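Local coordinates for probable thiol peroxidase (PDB 3KEB), which probably reduces peroxides using electrons from thiols, in a thioredoxin-like fold, at residues 57-62 / 89-94; 34-39 / 108-113. All blocks are in the same frame, centred on the assembly; numbering follows the deposited sequence. Where two conformers were deposited one is given.

Interaction 1: 57-62 / 89-94; sequences LSVDED and TVDSPS
Two ST turns, at Ser58 and Thr89, are bridged by the Asp91 carboxylate, which joins two loops at the C-terminal ends of neighbouring parallel strands by reaching across to the type I turn Ser58–Glu61. Asp91 OD1 receives Ser58 OG at 2.7 Å through its syn lone pair; Asp91 OD2 takes the backbone N of Val59 at 2.9 Å, also on the syn side and 16° out of the carboxylate plane. From above that plane comes a further donor to OD2, Thr89 OG1, so three bonds fix the rotation of the group. With OG anti to the backbone N (chi1 159°), Ser58 donates to Asp91 and accepts from Asp60 N at 2.8 Å, closing the first ST turn. Thr89 OG1 closes the second by accepting from Asp91 N. Val59 CG2 slants across the carboxylate, 3.4 Å from Asp91 OD2, and Leu96 also packs against Asp91. Nearby, a water bridges Leu57 O (2.5 Å) and Val90 N (3.0 Å). Asp60 extends the turn's polar network to Arg98 of the second subunit through a salt bridge. Such loops, each leading from a strand towards a helix, belong to the beta-alpha-beta layout of the thioredoxin fold.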
loop_
_atom_site.group_PDB
_atom_site.type_symbol
_atom_site.label_atom_id
_atom_site.label_comp_id
_atom_site.label_asym_id
_atom_site.label_seq_id
_atom_site.Cartn_x
_atom_site.Cartn_y
_atom_site.Cartn_z
ATOM N N LEU A 57 -2.631 10.936 -0.302
ATOM C CA LEU A 57 -1.398 10.252 0.085
ATOM C C LEU A 57 -1.721 8.898 0.647
ATOM O O LEU A 57 -1.240 7.791 0.226
ATOM C CB LEU A 57 -0.548 11.073 1.061
ATOM C CG LEU A 57 0.045 12.359 0.549
ATOM C CD1 LEU A 57 0.801 13.118 1.688
ATOM C CD2 LEU A 57 1.039 11.989 -0.685
ATOM N N SER A 58 -2.646 8.866 1.627
ATOM C CA SER A 58 -3.023 7.627 2.119
ATOM C C SER A 58 -4.323 7.879 3.037
ATOM O O SER A 58 -4.456 8.977 3.445
ATOM C CB SER A 58 -2.043 7.143 3.156
ATOM O OG SER A 58 -2.598 6.116 4.047
ATOM N N VAL A 59 -5.210 6.920 3.170
ATOM C CA VAL A 59 -6.344 6.960 4.150
ATOM C C VAL A 59 -5.895 6.904 5.619
ATOM O O VAL A 59 -6.712 7.153 6.535
ATOM C CB VAL A 59 -7.383 5.794 3.939
ATOM C CG1 VAL A 59 -8.128 5.915 2.625
ATOM C CG2 VAL A 59 -6.730 4.382 4.069
ATOM N N ASP A 60 -4.614 6.678 5.863
ATOM C CA ASP A 60 -4.052 6.717 7.191
ATOM C C ASP A 60 -3.218 7.952 7.465
ATOM O O ASP A 60 -2.492 8.011 8.441
ATOM C CB ASP A 60 -3.295 5.415 7.438
ATOM C CG ASP A 60 -4.232 4.259 7.678
ATOM O OD1 ASP A 60 -5.022 4.365 8.649
ATOM O OD2 ASP A 60 -4.164 3.251 6.971
ATOM N N GLU A 61 -3.295 8.948 6.590
ATOM C CA GLU A 61 -2.844 10.314 6.925
ATOM C C GLU A 61 -4.101 11.075 7.384
ATOM O O GLU A 61 -5.214 10.658 7.096
ATOM C CB GLU A 61 -2.254 11.017 5.715
ATOM C CG GLU A 61 -0.881 10.460 5.225
ATOM C CD GLU A 61 0.275 10.644 6.249
ATOM O OE1 GLU A 61 0.298 11.676 7.008
ATOM O OE2 GLU A 61 1.153 9.737 6.308
ATOM N N ASP A 62 -3.885 12.165 8.102
ATOM C CA ASP A 62 -4.957 13.009 8.612
ATOM C C ASP A 62 -4.855 14.376 7.974
ATOM O O ASP A 62 -5.541 14.606 6.953
ATOM C CB ASP A 62 -4.907 13.021 10.113
ATOM C CG ASP A 62 -6.082 13.755 10.729
ATOM O OD1 ASP A 62 -7.089 14.036 9.996
ATOM O OD2 ASP A 62 -5.960 14.007 11.970
ATOM N N THR A 89 -5.265 5.503 -3.919
ATOM C CA THR A 89 -4.059 5.679 -3.156
ATOM C C THR A 89 -3.118 4.498 -3.278
ATOM O O THR A 89 -3.450 3.466 -3.858
ATOM C CB THR A 89 -4.296 5.903 -1.635
ATOM O OG1 THR A 89 -4.578 4.654 -1.019
ATOM C CG2 THR A 89 -5.484 6.851 -1.290
ATOM N N VAL A 90 -1.965 4.634 -2.653
ATOM C CA VAL A 90 -0.969 3.585 -2.577
ATOM C C VAL A 90 -1.221 2.566 -1.488
ATOM O O VAL A 90 -0.500 1.559 -1.390
ATOM C CB VAL A 90 0.478 4.190 -2.414
ATOM C CG1 VAL A 90 0.817 4.512 -0.952
ATOM C CG2 VAL A 90 1.497 3.250 -3.019
ATOM N N ASP A 91 -2.232 2.817 -0.671
ATOM C CA ASP A 91 -2.572 1.895 0.401
ATOM C C ASP A 91 -2.910 0.520 -0.139
ATOM O O ASP A 91 -3.411 0.388 -1.278
ATOM C CB ASP A 91 -3.769 2.397 1.194
ATOM C CG ASP A 91 -3.512 3.696 1.850
ATOM O OD1 ASP A 91 -2.479 3.804 2.567
ATOM O OD2 ASP A 91 -4.365 4.623 1.707
ATOM N N SER A 92 -2.677 -0.496 0.679
ATOM C CA SER A 92 -3.072 -1.846 0.313
ATOM C C SER A 92 -4.619 -1.942 0.285
ATOM O O SER A 92 -5.303 -1.239 1.048
ATOM C CB SER A 92 -2.551 -2.869 1.297
ATOM O OG SER A 92 -3.131 -2.650 2.575
ATOM N N PRO A 93 -5.160 -2.877 -0.526
ATOM C CA PRO A 93 -6.575 -3.142 -0.390
ATOM C C PRO A 93 -6.997 -3.454 1.047
ATOM O O PRO A 93 -8.062 -3.009 1.485
ATOM C CB PRO A 93 -6.792 -4.325 -1.306
ATOM C CG PRO A 93 -5.750 -4.189 -2.377
ATOM C CD PRO A 93 -4.543 -3.607 -1.644
ATOM N N SER A 94 -6.202 -4.216 1.775
ATOM C CA SER A 94 -6.536 -4.559 3.172
ATOM C C SER A 94 -6.715 -3.302 4.047
ATOM O O SER A 94 -7.629 -3.247 4.908
ATOM C CB SER A 94 -5.451 -5.470 3.777
ATOM O OG SER A 94 -5.182 -6.553 2.857
HETATM O O HOH W 1 -0.947 7.427 -2.183
#

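Interaction 2: 34-39 / 108-113; sequences VDDQKH and IALLST
Val34 and Ser112 make the close part of this contact, a hydrogen-bonded antiparallel pair whose backbones are joined twice. Ser112 N gives to Val34 O at 2.8 Å, and Val34 N returns a bond to Ser112 O at 3.2 Å. Val34 CG1 lies 4.0 Å from Ser112 CB on the same face of the sheet, while Ser112 OG turns to the backbone O of Asp91. At the next, non-hydrogen-bonded pair, Leu111 CD2 packs alongside Asp35 CB at 3.5 Å, and Asp35 CA makes a CA-H...O contact with Leu110 O. These pairs extend the thioredoxin-like sheet at one side, as in peroxiredoxins, just where strand 32-35 runs into a type I turn, Asp35 to Lys38. Asp35 CG, tucked between backbone N and carbonyl carbon (chi1 72°), carries OD1 back over this turn, where His39 N meets it from above the carboxylate plane. Asp36 N still comes within 3.0 Å of Leu110 O, but the side chains stand further apart, Asp36 OD1 4.1 Å from Leu110 CB, and one water links Asp36 OD1 (2.7 Å) to Leu110 N (2.9 Å). Asp36 OD2 forms a salt bridge to Arg100. Gln37 and His39 lie on the solvent side of the turn, His39 next to Tyr130 of the second subunit.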
loop_
_atom_site.group_PDB
_atom_site.type_symbol
_atom_site.label_atom_id
_atom_site.label_comp_id
_atom_site.label_asym_id
_atom_site.label_seq_id
_atom_site.Cartn_x
_atom_site.Cartn_y
_atom_site.Cartn_z
ATOM N N VAL A 34 -7.101 -2.022 -8.068
ATOM C CA VAL A 34 -7.787 -3.029 -7.280
ATOM C C VAL A 34 -8.476 -2.345 -6.122
ATOM O O VAL A 34 -7.942 -1.479 -5.468
ATOM C CB VAL A 34 -6.840 -4.164 -6.833
ATOM C CG1 VAL A 34 -5.638 -3.603 -6.215
ATOM C CG2 VAL A 34 -7.546 -5.130 -5.883
ATOM N N ASP A 35 -9.723 -2.687 -5.901
ATOM C CA ASP A 35 -10.509 -2.032 -4.855
ATOM C C ASP A 35 -10.341 -2.673 -3.491
ATOM O O ASP A 35 -9.627 -3.646 -3.332
ATOM C CB ASP A 35 -11.987 -1.953 -5.262
ATOM C CG ASP A 35 -12.721 -3.286 -5.233
ATOM O OD1 ASP A 35 -12.348 -4.296 -4.558
ATOM O OD2 ASP A 35 -13.812 -3.314 -5.915
ATOM N N ASP A 36 -11.038 -2.138 -2.500
ATOM C CA ASP A 36 -10.851 -2.598 -1.142
ATOM C C ASP A 36 -11.295 -4.018 -0.832
ATOM O O ASP A 36 -10.853 -4.597 0.185
ATOM C CB ASP A 36 -11.419 -1.604 -0.132
ATOM C CG ASP A 36 -12.944 -1.428 -0.230
ATOM O OD1 ASP A 36 -13.458 -1.099 -1.304
ATOM O OD2 ASP A 36 -13.641 -1.661 0.784
ATOM N N GLN A 37 -12.127 -4.610 -1.675
ATOM C CA GLN A 37 -12.457 -6.036 -1.561
ATOM C C GLN A 37 -11.648 -6.900 -2.496
ATOM O O GLN A 37 -12.014 -8.037 -2.747
ATOM C CB GLN A 37 -13.935 -6.242 -1.858
ATOM C CG GLN A 37 -14.844 -5.433 -0.880
ATOM C CD GLN A 37 -16.313 -5.470 -1.291
ATOM O OE1 GLN A 37 -16.789 -4.593 -2.031
ATOM N NE2 GLN A 37 -17.027 -6.512 -0.853
ATOM N N LYS A 38 -10.553 -6.349 -3.012
ATOM C CA LYS A 38 -9.588 -7.095 -3.850
ATOM C C LYS A 38 -10.044 -7.410 -5.291
ATOM O O LYS A 38 -9.337 -8.121 -6.040
ATOM C CB LYS A 38 -9.044 -8.336 -3.120
ATOM C CG LYS A 38 -8.431 -8.011 -1.752
ATOM C CD LYS A 38 -7.804 -9.253 -1.183
ATOM C CE LYS A 38 -7.184 -9.138 0.204
ATOM N NZ LYS A 38 -8.214 -8.793 1.289
ATOM N N HIS A 39 -11.135 -6.777 -5.691
ATOM C CA HIS A 39 -11.677 -6.850 -7.083
ATOM C C HIS A 39 -10.986 -5.916 -8.036
ATOM O O HIS A 39 -10.663 -4.774 -7.675
ATOM C CB HIS A 39 -13.169 -6.537 -7.082
ATOM C CG HIS A 39 -13.964 -7.502 -6.275
ATOM N ND1 HIS A 39 -14.837 -7.108 -5.292
ATOM C CD2 HIS A 39 -13.985 -8.857 -6.285
ATOM C CE1 HIS A 39 -15.361 -8.182 -4.719
ATOM N NE2 HIS A 39 -14.853 -9.256 -5.301
ATOM N N ILE A 108 -18.266 5.434 -1.537
ATOM C CA ILE A 108 -16.989 5.919 -2.044
ATOM C C ILE A 108 -16.264 4.680 -2.461
ATOM O O ILE A 108 -16.190 3.694 -1.706
ATOM C CB ILE A 108 -16.200 6.656 -0.963
ATOM C CG1 ILE A 108 -16.968 7.909 -0.545
ATOM C CG2 ILE A 108 -14.793 7.004 -1.434
ATOM C CD1 ILE A 108 -16.423 8.594 0.727
ATOM N N ALA A 109 -15.739 4.693 -3.684
ATOM C CA ALA A 109 -14.856 3.650 -4.134
ATOM C C ALA A 109 -13.488 3.949 -3.562
ATOM O O ALA A 109 -13.065 5.101 -3.556
ATOM C CB ALA A 109 -14.805 3.610 -5.637
ATOM N N LEU A 110 -12.796 2.887 -3.120
ATOM C CA LEU A 110 -11.433 2.946 -2.592
ATOM C C LEU A 110 -10.557 2.004 -3.397
ATOM O O LEU A 110 -10.752 0.755 -3.369
ATOM C CB LEU A 110 -11.496 2.521 -1.115
ATOM C CG LEU A 110 -12.329 3.393 -0.183
ATOM C CD1 LEU A 110 -12.463 2.750 1.175
ATOM C CD2 LEU A 110 -11.682 4.796 -0.017
ATOM N N LEU A 111 -9.630 2.581 -4.151
ATOM C CA LEU A 111 -8.805 1.834 -5.089
ATOM C C LEU A 111 -7.350 1.995 -4.735
ATOM O O LEU A 111 -6.901 3.095 -4.425
ATOM C CB LEU A 111 -9.018 2.342 -6.514
ATOM C CG LEU A 111 -10.490 2.466 -6.956
ATOM C CD1 LEU A 111 -10.508 2.822 -8.469
ATOM C CD2 LEU A 111 -11.321 1.194 -6.684
ATOM N N SER A 112 -6.628 0.889 -4.867
ATOM C CA SER A 112 -5.233 0.779 -4.564
ATOM C C SER A 112 -4.444 0.647 -5.858
ATOM O O SER A 112 -4.886 -0.020 -6.830
ATOM C CB SER A 112 -4.994 -0.469 -3.742
ATOM O OG SER A 112 -3.624 -0.760 -3.666
ATOM N N THR A 113 -3.275 1.259 -5.863
ATOM C CA THR A 113 -2.388 1.166 -7.004
ATOM C C THR A 113 -1.460 -0.031 -6.934
ATOM O O THR A 113 -0.525 -0.159 -7.769
ATOM C CB THR A 113 -1.543 2.408 -7.155
ATOM O OG1 THR A 113 -0.728 2.589 -6.003
ATOM C CG2 THR A 113 -2.441 3.671 -7.322
HETATM O O HOH W 2 -14.268 0.358 -3.407
#

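Overall arrangement
The two contacts illustrate how a sheet and the loops at its strand ends are tied into one unit. Along the chain the order is 34-39, 57-62, 89-94, 108-113, so the pairing in interaction 2 encloses both segments of interaction 1. Their centres are 11 Å apart. Strand 84-89 lies between strands 51-55 and 109-112 in the mixed sheet, and helix 93-103 runs from interaction 1 towards strand 109-112. Direct links include a probable hydrogen bond from Thr89 N to Leu111 O, while Pro93 packs against Asp35. Strand pairing, strand-end loops and the start of helix 93-103 are thus joined where the second subunit meets them, Lys38 forming an intersubunit salt bridge with Glu61 of that subunit, which probably helps to hold the dimer.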